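Local structure of microcin B17-processing protein McbC (Escherichia coli str. K-12 substr. MG1655, 6GRH) at residues I22-H27 with Y204-R208; S173-D178 with W235-T239; P185-Y191 with P256-F262. The protein is an FMN-binding oxidoreductase of the nitroreductase family, needed to process the inactive microcin B17 precursor McbA into the active peptide. All blocks are in the same frame, centred on the assembly; numbering follows the deposited sequence.

Overall arrangement
The first segments of the three interactions come in the order 22-27, 173-178 and 185-191, and their partners follow as 204-208, 235-239 and 256-262, so the segments of every pair of interactions alternate along the chain. Interaction 3 lies near the centre of the chain and joins two inner strands of the antiparallel sheet. Interaction 2, centred about 10 Å from it, joins the end of helix 167-175 to the loop after strand 231-235, outermost in the sheet of this chain, which pairs with strand 254-263 through W235 and V259. Interaction 1, centred about 22 Å from interaction 3, packs helix 17-27 on helix 204-227; H27 also touches L257. Every contact reaches the second subunit, linking sheet, flavin pocket and dimer interface.

Interaction 1: residues I22-H27 with Y204-R208; sequences IVKDFH and YRGYR
Y207 and Y204, one helical turn apart, reach across to helix 17-27 and take V23 between them, each using a different methyl. V23 CG1 lies 3.5 Å from Y207 CD1, while CG2 sits 3.7 Å from Y204 CD1; both approaches are oblique to the rings. The valine torsion (chi1 172°) splits the branches this way, with CG1 anti to the backbone N and CG2 anti to the carbonyl carbon. Y204 runs on toward I22, whose CG2 meets its CE1 at 3.7 Å and whose CD1 reaches its OH at 3.3 Å. This is helix-helix packing at the dimer interface of a nitroreductase fold: the axes of the two short segments approach to 11.1 Å, with their N-to-C directions 36° apart, a gap bridged by the long tyrosine side chains. F26 stacks on F26 of the second subunit, and R205 and R208 form salt bridges with D240 of that subunit. At the far end of the contact, Y207 OH hydrogen-bonds H27 ND1 at 2.8 Å. The two rings meet rim to rim with their planes at 88°, and the hydroxyl arrives near the imidazole plane; F195 meets the H27 ring edge-to-face.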
loop_
_atom_site.group_PDB
_atom_site.type_symbol
_atom_site.label_atom_id
_atom_site.label_comp_id
_atom_site.label_asym_id
_atom_site.label_seq_id
_atom_site.Cartn_x
_atom_site.Cartn_y
_atom_site.Cartn_z
ATOM N N ILE D 22 5.967 5.272 -1.344
ATOM C CA ILE D 22 5.447 3.916 -1.450
ATOM C C ILE D 22 6.528 2.888 -1.137
ATOM O O ILE D 22 6.261 1.882 -0.421
ATOM C CB ILE D 22 4.781 3.686 -2.831
ATOM C CG1 ILE D 22 3.467 4.507 -2.867
ATOM C CG2 ILE D 22 4.523 2.203 -3.107
ATOM C CD1 ILE D 22 2.751 4.577 -4.212
ATOM N N VAL D 23 7.745 3.129 -1.629
ATOM C CA VAL D 23 8.849 2.247 -1.349
ATOM C C VAL D 23 9.218 2.262 0.158
ATOM O O VAL D 23 9.400 1.202 0.769
ATOM C CB VAL D 23 10.066 2.553 -2.241
ATOM C CG1 VAL D 23 11.272 1.760 -1.794
ATOM C CG2 VAL D 23 9.759 2.229 -3.705
ATOM N N LYS D 24 9.310 3.443 0.764
ATOM C CA LYS D 24 9.606 3.501 2.192
ATOM C C LYS D 24 8.541 2.824 3.054
ATOM O O LYS D 24 8.868 2.143 4.037
ATOM C CB LYS D 24 9.782 4.937 2.651
ATOM C CG LYS D 24 11.058 5.629 2.203
ATOM C CD LYS D 24 10.864 7.110 2.575
ATOM C CE LYS D 24 12.132 7.869 2.643
ATOM N NZ LYS D 24 11.878 9.245 3.204
ATOM N N ASP D 25 7.270 3.046 2.698
ATOM C CA ASP D 25 6.161 2.436 3.388
ATOM C C ASP D 25 6.300 0.921 3.384
ATOM O O ASP D 25 5.971 0.285 4.360
ATOM C CB ASP D 25 4.833 2.742 2.716
ATOM C CG ASP D 25 4.332 4.133 2.975
ATOM O OD1 ASP D 25 4.880 4.857 3.845
ATOM O OD2 ASP D 25 3.329 4.491 2.276
ATOM N N PHE D 26 6.670 0.359 2.234
ATOM C CA PHE D 26 6.818 -1.067 2.124
ATOM C C PHE D 26 8.025 -1.553 2.913
ATOM O O PHE D 26 7.947 -2.506 3.682
ATOM C CB PHE D 26 6.980 -1.501 0.684
ATOM C CG PHE D 26 7.205 -2.973 0.554
ATOM C CD1 PHE D 26 6.146 -3.859 0.768
ATOM C CD2 PHE D 26 8.467 -3.467 0.302
ATOM C CE1 PHE D 26 6.335 -5.235 0.653
ATOM C CE2 PHE D 26 8.670 -4.820 0.202
ATOM C CZ PHE D 26 7.604 -5.709 0.381
ATOM N N HIS D 27 9.140 -0.884 2.694
ATOM C CA HIS D 27 10.388 -1.220 3.321
ATOM C C HIS D 27 10.274 -1.378 4.855
ATOM O O HIS D 27 10.764 -2.371 5.402
ATOM C CB HIS D 27 11.460 -0.171 3.024
ATOM C CG HIS D 27 12.769 -0.511 3.649
ATOM N ND1 HIS D 27 13.662 -1.368 3.051
ATOM C CD2 HIS D 27 13.308 -0.166 4.847
ATOM C CE1 HIS D 27 14.711 -1.515 3.843
ATOM N NE2 HIS D 27 14.519 -0.801 4.940
ATOM N N TYR D 204 10.428 1.942 -9.165
ATOM C CA TYR D 204 10.257 0.787 -8.249
ATOM C C TYR D 204 11.207 -0.374 -8.484
ATOM O O TYR D 204 11.714 -0.972 -7.542
ATOM C CB TYR D 204 8.839 0.240 -8.326
ATOM C CG TYR D 204 7.789 1.216 -7.907
ATOM C CD1 TYR D 204 7.550 1.443 -6.569
ATOM C CD2 TYR D 204 7.026 1.914 -8.852
ATOM C CE1 TYR D 204 6.585 2.355 -6.157
ATOM C CE2 TYR D 204 6.064 2.832 -8.447
ATOM C CZ TYR D 204 5.861 3.038 -7.086
ATOM O OH TYR D 204 4.923 3.920 -6.610
ATOM N N ARG D 205 11.442 -0.700 -9.749
ATOM C CA ARG D 205 12.383 -1.759 -10.098
ATOM C C ARG D 205 13.798 -1.491 -9.548
ATOM O O ARG D 205 14.540 -2.428 -9.259
ATOM C CB ARG D 205 12.431 -1.953 -11.603
ATOM C CG ARG D 205 12.961 -3.310 -12.037
ATOM C CD ARG D 205 12.784 -3.410 -13.529
ATOM N NE ARG D 205 12.999 -4.696 -14.164
ATOM C CZ ARG D 205 12.107 -5.674 -14.308
ATOM N NH1 ARG D 205 10.909 -5.597 -13.804
ATOM N NH2 ARG D 205 12.443 -6.761 -14.987
ATOM N N GLY D 206 14.152 -0.228 -9.349
ATOM C CA GLY D 206 15.438 0.103 -8.722
ATOM C C GLY D 206 15.618 -0.409 -7.316
ATOM O O GLY D 206 16.744 -0.750 -6.907
ATOM N N TYR D 207 14.526 -0.479 -6.579
ATOM C CA TYR D 207 14.535 -1.048 -5.224
ATOM C C TYR D 207 14.916 -2.520 -5.264
ATOM O O TYR D 207 15.824 -2.965 -4.556
ATOM C CB TYR D 207 13.186 -0.849 -4.541
ATOM C CG TYR D 207 13.124 -1.359 -3.124
ATOM C CD1 TYR D 207 13.740 -0.664 -2.095
ATOM C CD2 TYR D 207 12.446 -2.522 -2.814
ATOM C CE1 TYR D 207 13.664 -1.113 -0.796
ATOM C CE2 TYR D 207 12.393 -2.988 -1.513
ATOM C CZ TYR D 207 13.009 -2.286 -0.519
ATOM O OH TYR D 207 12.942 -2.742 0.780
ATOM N N ARG D 208 14.267 -3.247 -6.160
ATOM C CA ARG D 208 14.566 -4.645 -6.362
ATOM C C ARG D 208 16.059 -4.810 -6.766
ATOM O O ARG D 208 16.766 -5.686 -6.227
ATOM C CB ARG D 208 13.601 -5.187 -7.441
ATOM C CG ARG D 208 13.634 -6.675 -7.678
ATOM C CD ARG D 208 13.148 -7.035 -9.084
ATOM N NE ARG D 208 11.734 -6.761 -9.314
ATOM C CZ ARG D 208 11.056 -7.182 -10.398
ATOM N NH1 ARG D 208 11.653 -7.875 -11.357
ATOM N NH2 ARG D 208 9.782 -6.896 -10.529
#

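Interaction 2: residues S173-D178 with W235-T239; sequences SLSGGD and WAGYT. With FMN (flavin mononucleotide), chain O.
W235 meets D178 and S175 at the end of helix 167-175; it is the last residue of strand 231-235, just before the loop by which this nitroreductase fold holds one side of its FMN. The indole's six-membered ring is next to D178, whose OD2 is 3.8 Å from W235 CH2; the carboxylate and ring planes are only 14° apart although the side chains cross at about a right angle. R181 forms a salt bridge with that carboxylate. S175 O comes to the indole rim near its plane, 3.5 Å from W235 CZ2, whereas FMN O4 lies over one face, offset toward the rim, and W235 CZ3 touches FMN N3 at 3.4 Å. A236 N, directly after W235, donates to both FMN N5 and FMN O4. Next, G237 centres an inverse gamma turn, and its carbonyl turns toward the helix end, where G176 leaves helical geometry with positive phi and brings its CA to 3.3 Å from G237 O. Y238 puts CG between the backbone N and the carbonyl carbon (chi1 63°), which swings its ring away from the helix, toward R205 of the second subunit, a cation-pi partner, and leaves CB 3.3 Å from L174 O. G237 O also accepts a weak bond from W235 NE1 and a hydrogen bond from a water, 2.8 Å away, that in turn accepts from D178 N.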
loop_
_atom_site.group_PDB
_atom_site.type_symbol
_atom_site.label_atom_id
_atom_site.label_comp_id
_atom_site.label_asym_id
_atom_site.label_seq_id
_atom_site.Cartn_x
_atom_site.Cartn_y
_atom_site.Cartn_z
ATOM N N SER D 173 23.361 -2.837 19.393
ATOM C CA SER D 173 22.438 -2.522 18.281
ATOM C C SER D 173 22.461 -3.555 17.142
ATOM O O SER D 173 21.408 -3.940 16.598
ATOM C CB SER D 173 22.678 -1.098 17.757
ATOM O OG SER D 173 23.799 -1.021 16.876
ATOM N N LEU D 174 23.644 -4.034 16.786
ATOM C CA LEU D 174 23.761 -4.964 15.636
ATOM C C LEU D 174 23.345 -6.408 15.922
ATOM O O LEU D 174 22.943 -7.114 15.029
ATOM C CB LEU D 174 25.197 -4.962 15.125
ATOM C CG LEU D 174 25.708 -3.670 14.489
ATOM C CD1 LEU D 174 27.180 -3.806 14.169
ATOM C CD2 LEU D 174 24.961 -3.404 13.217
ATOM N N SER D 175 23.473 -6.847 17.160
ATOM C CA SER D 175 23.345 -8.268 17.505
ATOM C C SER D 175 21.925 -8.654 17.892
ATOM O O SER D 175 21.632 -9.840 18.059
ATOM C CB SER D 175 24.306 -8.618 18.640
ATOM O OG SER D 175 24.017 -7.858 19.799
ATOM N N GLY D 176 21.070 -7.647 18.075
ATOM C CA GLY D 176 19.669 -7.838 18.411
ATOM C C GLY D 176 19.427 -8.737 19.598
ATOM O O GLY D 176 20.173 -8.713 20.572
ATOM N N GLY D 177 18.395 -9.558 19.506
ATOM C CA GLY D 177 18.053 -10.460 20.589
ATOM C C GLY D 177 18.981 -11.636 20.821
ATOM O O GLY D 177 19.007 -12.161 21.913
ATOM N N ASP D 178 19.742 -12.044 19.805
ATOM C CA ASP D 178 20.490 -13.321 19.819
ATOM C C ASP D 178 21.991 -13.153 20.092
ATOM O O ASP D 178 22.824 -13.926 19.590
ATOM C CB ASP D 178 20.249 -14.029 18.467
ATOM C CG ASP D 178 20.368 -15.559 18.542
ATOM O OD1 ASP D 178 20.189 -16.160 19.633
ATOM O OD2 ASP D 178 20.612 -16.157 17.461
ATOM N N TRP D 235 23.513 -11.557 8.726
ATOM C CA TRP D 235 22.691 -11.463 9.904
ATOM C C TRP D 235 21.552 -10.459 9.705
ATOM O O TRP D 235 21.784 -9.298 9.428
ATOM C CB TRP D 235 23.594 -11.011 11.034
ATOM C CG TRP D 235 23.015 -10.968 12.375
ATOM C CD1 TRP D 235 22.483 -9.876 13.021
ATOM C CD2 TRP D 235 23.028 -12.026 13.315
ATOM N NE1 TRP D 235 22.138 -10.214 14.305
ATOM C CE2 TRP D 235 22.475 -11.527 14.518
ATOM C CE3 TRP D 235 23.464 -13.356 13.269
ATOM C CZ2 TRP D 235 22.310 -12.318 15.635
ATOM C CZ3 TRP D 235 23.313 -14.135 14.382
ATOM C CH2 TRP D 235 22.742 -13.617 15.566
ATOM N N ALA D 236 20.337 -10.932 9.903
ATOM C CA ALA D 236 19.126 -10.127 9.813
ATOM C C ALA D 236 18.462 -9.840 11.151
ATOM O O ALA D 236 17.492 -9.105 11.200
ATOM C CB ALA D 236 18.147 -10.833 8.878
ATOM N N GLY D 237 19.002 -10.370 12.242
ATOM C CA GLY D 237 18.369 -10.267 13.563
ATOM C C GLY D 237 18.826 -9.021 14.311
ATOM O O GLY D 237 19.490 -9.120 15.333
ATOM N N TYR D 238 18.505 -7.847 13.766
ATOM C CA TYR D 238 18.836 -6.577 14.410
ATOM C C TYR D 238 17.645 -5.641 14.296
ATOM O O TYR D 238 16.741 -5.839 13.451
ATOM C CB TYR D 238 20.108 -5.957 13.791
ATOM C CG TYR D 238 19.965 -5.615 12.342
ATOM C CD1 TYR D 238 19.458 -4.381 11.946
ATOM C CD2 TYR D 238 20.261 -6.549 11.360
ATOM C CE1 TYR D 238 19.279 -4.081 10.608
ATOM C CE2 TYR D 238 20.110 -6.259 10.042
ATOM C CZ TYR D 238 19.611 -5.019 9.666
ATOM O OH TYR D 238 19.434 -4.728 8.328
ATOM N N THR D 239 17.687 -4.592 15.105
ATOM C CA THR D 239 16.676 -3.559 15.117
ATOM C C THR D 239 17.138 -2.450 14.182
ATOM O O THR D 239 18.077 -1.721 14.498
ATOM C CB THR D 239 16.482 -3.016 16.543
ATOM O OG1 THR D 239 16.108 -4.106 17.399
ATOM C CG2 THR D 239 15.402 -1.924 16.559
HETATM N N1 FMN O . 22.010 -16.612 10.821
HETATM C C2 FMN O . 21.640 -16.329 12.097
HETATM O O2 FMN O . 22.064 -17.076 12.996
HETATM N N3 FMN O . 20.839 -15.280 12.406
HETATM C C4 FMN O . 20.364 -14.434 11.461
HETATM O O4 FMN O . 19.634 -13.464 11.761
HETATM C C4A FMN O . 20.711 -14.685 10.040
HETATM N N5 FMN O . 20.266 -13.898 9.033
HETATM C C5A FMN O . 20.617 -14.150 7.744
HETATM C C6 FMN O . 20.151 -13.309 6.737
HETATM C C7 FMN O . 20.483 -13.529 5.404
HETATM C C7M FMN O . 19.957 -12.603 4.335
HETATM C C8 FMN O . 21.363 -14.672 5.044
HETATM C C8M FMN O . 21.731 -14.916 3.608
HETATM C C9 FMN O . 21.844 -15.520 6.042
HETATM C C9A FMN O . 21.507 -15.308 7.395
HETATM N N10 FMN O . 21.977 -16.149 8.443
HETATM C C10 FMN O . 21.589 -15.855 9.774
HETATM C "C1'" FMN O . 22.855 -17.299 8.196
HETATM C "C2'" FMN O . 22.030 -18.493 7.771
HETATM O "O2'" FMN O . 21.274 -18.976 8.899
HETATM C "C3'" FMN O . 22.945 -19.565 7.168
HETATM O "O3'" FMN O . 23.509 -19.086 5.940
HETATM C "C4'" FMN O . 22.227 -20.885 6.901
HETATM O "O4'" FMN O . 21.763 -21.428 8.137
HETATM C "C5'" FMN O . 23.109 -21.941 6.240
HETATM O "O5'" FMN O . 24.251 -22.178 7.062
HETATM P P FMN O . 25.735 -21.968 6.498
HETATM O O1P FMN O . 25.851 -20.514 6.103
HETATM O O2P FMN O . 26.603 -22.313 7.692
HETATM O O3P FMN O . 25.781 -22.955 5.374
HETATM O O HOH W 1 19.107 -4.296 17.694
HETATM O O HOH W 2 19.131 -11.435 16.802
#

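Interaction 3: residues P185-Y191 with P256-F262; sequences PHFALVY and PLIVQFF
Strands 187-194 and 254-263 are antiparallel neighbours within the nitroreductase sheet, and a classic beta bulge marks each end of their pairing: H186 and F187 both face F262, while L257 and I258 both face Y191. Between the bulges the ladder is regular, with L189 N to Q260 O and Q260 N to L189 O both 2.8 Å. At the Y191 bulge, L257 N donates to Y191 O at 2.7 Å; at the other, F262 O receives weak bonds from both H186 N and F187 N. One sheet face carries F187, L189, Y191, I258, Q260 and F262; helix 97-108 packs on F187, Y191 and F262, and helix 204-227 on Y191 and Q260. The chi1 of 68° tucks the F187 ring over the F262 side chain: CB of F262 makes a CH-pi contact 3.6 Å from the F187 ring centroid, and the two rings are near parallel, 10° apart, but slid so far that they barely overlap. The F262 ring continues to L189, whose CG is 3.7 Å from F262 CE1. I258, which also touches the FMN, sets its CG2 3.6 Å from Y191 CD2. Across the sheet, P185 CG touches F261 CD1 at 3.6 Å and V190 lies beside V259 and P256, a surface that also receives L174. Q260 extends its chain along the helix-covered face, and Y191 OH donates to Q260 OE1 at 2.7 Å, almost straight in line with the carbonyl (177°), the ring lying oblique to the amide. Since Q260 NE2 gives a hydrogen bond to N232 OD1, the buried amide is gripped at both its oxygen and its nitrogen, which probably fixes its rotation.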
loop_
_atom_site.group_PDB
_atom_site.type_symbol
_atom_site.label_atom_id
_atom_site.label_comp_id
_atom_site.label_asym_id
_atom_site.label_seq_id
_atom_site.Cartn_x
_atom_site.Cartn_y
_atom_site.Cartn_z
ATOM N N PRO D 185 32.120 -11.129 17.829
ATOM C CA PRO D 185 32.826 -10.829 16.591
ATOM C C PRO D 185 33.770 -9.630 16.741
ATOM O O PRO D 185 33.556 -8.779 17.600
ATOM C CB PRO D 185 31.705 -10.536 15.589
ATOM C CG PRO D 185 30.421 -10.652 16.322
ATOM C CD PRO D 185 30.702 -10.764 17.778
ATOM N N HIS D 186 34.796 -9.563 15.895
ATOM C CA HIS D 186 35.719 -8.428 15.869
ATOM C C HIS D 186 35.121 -7.193 15.208
ATOM O O HIS D 186 35.348 -6.073 15.654
ATOM C CB HIS D 186 37.023 -8.794 15.153
ATOM C CG HIS D 186 37.953 -9.631 15.979
ATOM N ND1 HIS D 186 37.937 -11.010 15.958
ATOM C CD2 HIS D 186 38.930 -9.281 16.844
ATOM C CE1 HIS D 186 38.874 -11.472 16.766
ATOM N NE2 HIS D 186 39.485 -10.443 17.325
ATOM N N PHE D 187 34.388 -7.392 14.121
ATOM C CA PHE D 187 33.807 -6.281 13.404
ATOM C C PHE D 187 32.608 -6.727 12.603
ATOM O O PHE D 187 32.349 -7.925 12.491
ATOM C CB PHE D 187 34.872 -5.592 12.518
ATOM C CG PHE D 187 35.368 -6.412 11.351
ATOM C CD1 PHE D 187 36.395 -7.322 11.504
ATOM C CD2 PHE D 187 34.851 -6.205 10.072
ATOM C CE1 PHE D 187 36.899 -8.047 10.413
ATOM C CE2 PHE D 187 35.322 -6.943 8.988
ATOM C CZ PHE D 187 36.364 -7.857 9.165
ATOM N N ALA D 188 31.860 -5.748 12.093
ATOM C CA ALA D 188 30.763 -6.002 11.173
ATOM C C ALA D 188 30.845 -5.120 9.960
ATOM O O ALA D 188 31.414 -4.048 10.008
ATOM C CB ALA D 188 29.432 -5.785 11.865
ATOM N N LEU D 189 30.266 -5.592 8.867
ATOM C CA LEU D 189 29.927 -4.722 7.748
ATOM C C LEU D 189 28.422 -4.531 7.779
ATOM O O LEU D 189 27.674 -5.485 8.036
ATOM C CB LEU D 189 30.405 -5.288 6.413
ATOM C CG LEU D 189 31.922 -5.437 6.259
ATOM C CD1 LEU D 189 32.217 -6.051 4.906
ATOM C CD2 LEU D 189 32.645 -4.102 6.457
ATOM N N VAL D 190 27.985 -3.297 7.539
ATOM C CA VAL D 190 26.575 -2.960 7.435
ATOM C C VAL D 190 26.319 -2.383 6.034
ATOM O O VAL D 190 26.944 -1.397 5.636
ATOM C CB VAL D 190 26.151 -1.959 8.516
ATOM C CG1 VAL D 190 24.648 -1.721 8.459
ATOM C CG2 VAL D 190 26.528 -2.443 9.901
ATOM N N TYR D 191 25.428 -3.023 5.282
ATOM C CA TYR D 191 25.131 -2.638 3.912
ATOM C C TYR D 191 23.852 -1.824 3.926
ATOM O O TYR D 191 22.833 -2.312 4.418
ATOM C CB TYR D 191 24.961 -3.877 3.019
ATOM C CG TYR D 191 26.152 -4.765 2.981
ATOM C CD1 TYR D 191 27.087 -4.661 1.946
ATOM C CD2 TYR D 191 26.382 -5.718 4.000
ATOM C CE1 TYR D 191 28.221 -5.476 1.927
ATOM C CE2 TYR D 191 27.499 -6.559 3.978
ATOM C CZ TYR D 191 28.415 -6.432 2.939
ATOM O OH TYR D 191 29.504 -7.248 2.874
ATOM N N PRO D 256 19.745 0.507 6.846
ATOM C CA PRO D 256 20.547 -0.726 6.837
ATOM C C PRO D 256 19.754 -1.939 6.324
ATOM O O PRO D 256 18.683 -2.225 6.830
ATOM C CB PRO D 256 20.924 -0.896 8.315
ATOM C CG PRO D 256 19.799 -0.268 9.063
ATOM C CD PRO D 256 19.363 0.900 8.225
ATOM N N LEU D 257 20.251 -2.606 5.295
ATOM C CA LEU D 257 19.574 -3.769 4.720
ATOM C C LEU D 257 19.967 -5.090 5.373
ATOM O O LEU D 257 19.143 -5.986 5.498
ATOM C CB LEU D 257 19.821 -3.858 3.199
ATOM C CG LEU D 257 19.189 -2.776 2.343
ATOM C CD1 LEU D 257 19.533 -2.961 0.886
ATOM C CD2 LEU D 257 17.686 -2.747 2.533
ATOM N N ILE D 258 21.238 -5.212 5.744
ATOM C CA ILE D 258 21.787 -6.461 6.241
ATOM C C ILE D 258 23.098 -6.156 6.953
ATOM O O ILE D 258 23.804 -5.189 6.620
ATOM C CB ILE D 258 21.936 -7.499 5.096
ATOM C CG1 ILE D 258 22.029 -8.920 5.609
ATOM C CG2 ILE D 258 23.106 -7.185 4.184
ATOM C CD1 ILE D 258 20.738 -9.436 6.198
ATOM N N VAL D 259 23.377 -6.951 7.970
ATOM C CA VAL D 259 24.607 -6.862 8.741
ATOM C C VAL D 259 25.415 -8.131 8.457
ATOM O O VAL D 259 24.844 -9.188 8.159
ATOM C CB VAL D 259 24.282 -6.702 10.243
ATOM C CG1 VAL D 259 25.533 -6.832 11.113
ATOM C CG2 VAL D 259 23.607 -5.355 10.499
ATOM N N GLN D 260 26.732 -8.030 8.518
ATOM C CA GLN D 260 27.603 -9.187 8.301
ATOM C C GLN D 260 28.715 -9.142 9.316
ATOM O O GLN D 260 29.529 -8.214 9.317
ATOM C CB GLN D 260 28.166 -9.209 6.883
ATOM C CG GLN D 260 28.881 -10.494 6.500
ATOM C CD GLN D 260 29.283 -10.511 5.039
ATOM O OE1 GLN D 260 29.347 -9.462 4.388
ATOM N NE2 GLN D 260 29.617 -11.704 4.526
ATOM N N PHE D 261 28.739 -10.140 10.180
ATOM C CA PHE D 261 29.730 -10.218 11.258
ATOM C C PHE D 261 30.964 -10.966 10.798
ATOM O O PHE D 261 30.853 -11.895 10.004
ATOM C CB PHE D 261 29.128 -10.929 12.472
ATOM C CG PHE D 261 28.087 -10.119 13.185
ATOM C CD1 PHE D 261 28.447 -8.963 13.868
ATOM C CD2 PHE D 261 26.760 -10.495 13.175
ATOM C CE1 PHE D 261 27.505 -8.210 14.526
ATOM C CE2 PHE D 261 25.811 -9.750 13.848
ATOM C CZ PHE D 261 26.177 -8.596 14.511
ATOM N N PHE D 262 32.127 -10.552 11.304
ATOM C CA PHE D 262 33.400 -11.183 10.971
ATOM C C PHE D 262 34.220 -11.395 12.215
ATOM O O PHE D 262 34.198 -10.567 13.140
ATOM C CB PHE D 262 34.217 -10.323 10.010
ATOM C CG PHE D 262 33.574 -10.143 8.676
ATOM C CD1 PHE D 262 32.646 -9.124 8.474
ATOM C CD2 PHE D 262 33.858 -11.016 7.631
ATOM C CE1 PHE D 262 32.046 -8.951 7.247
ATOM C CE2 PHE D 262 33.245 -10.855 6.398
ATOM C CZ PHE D 262 32.341 -9.825 6.205
#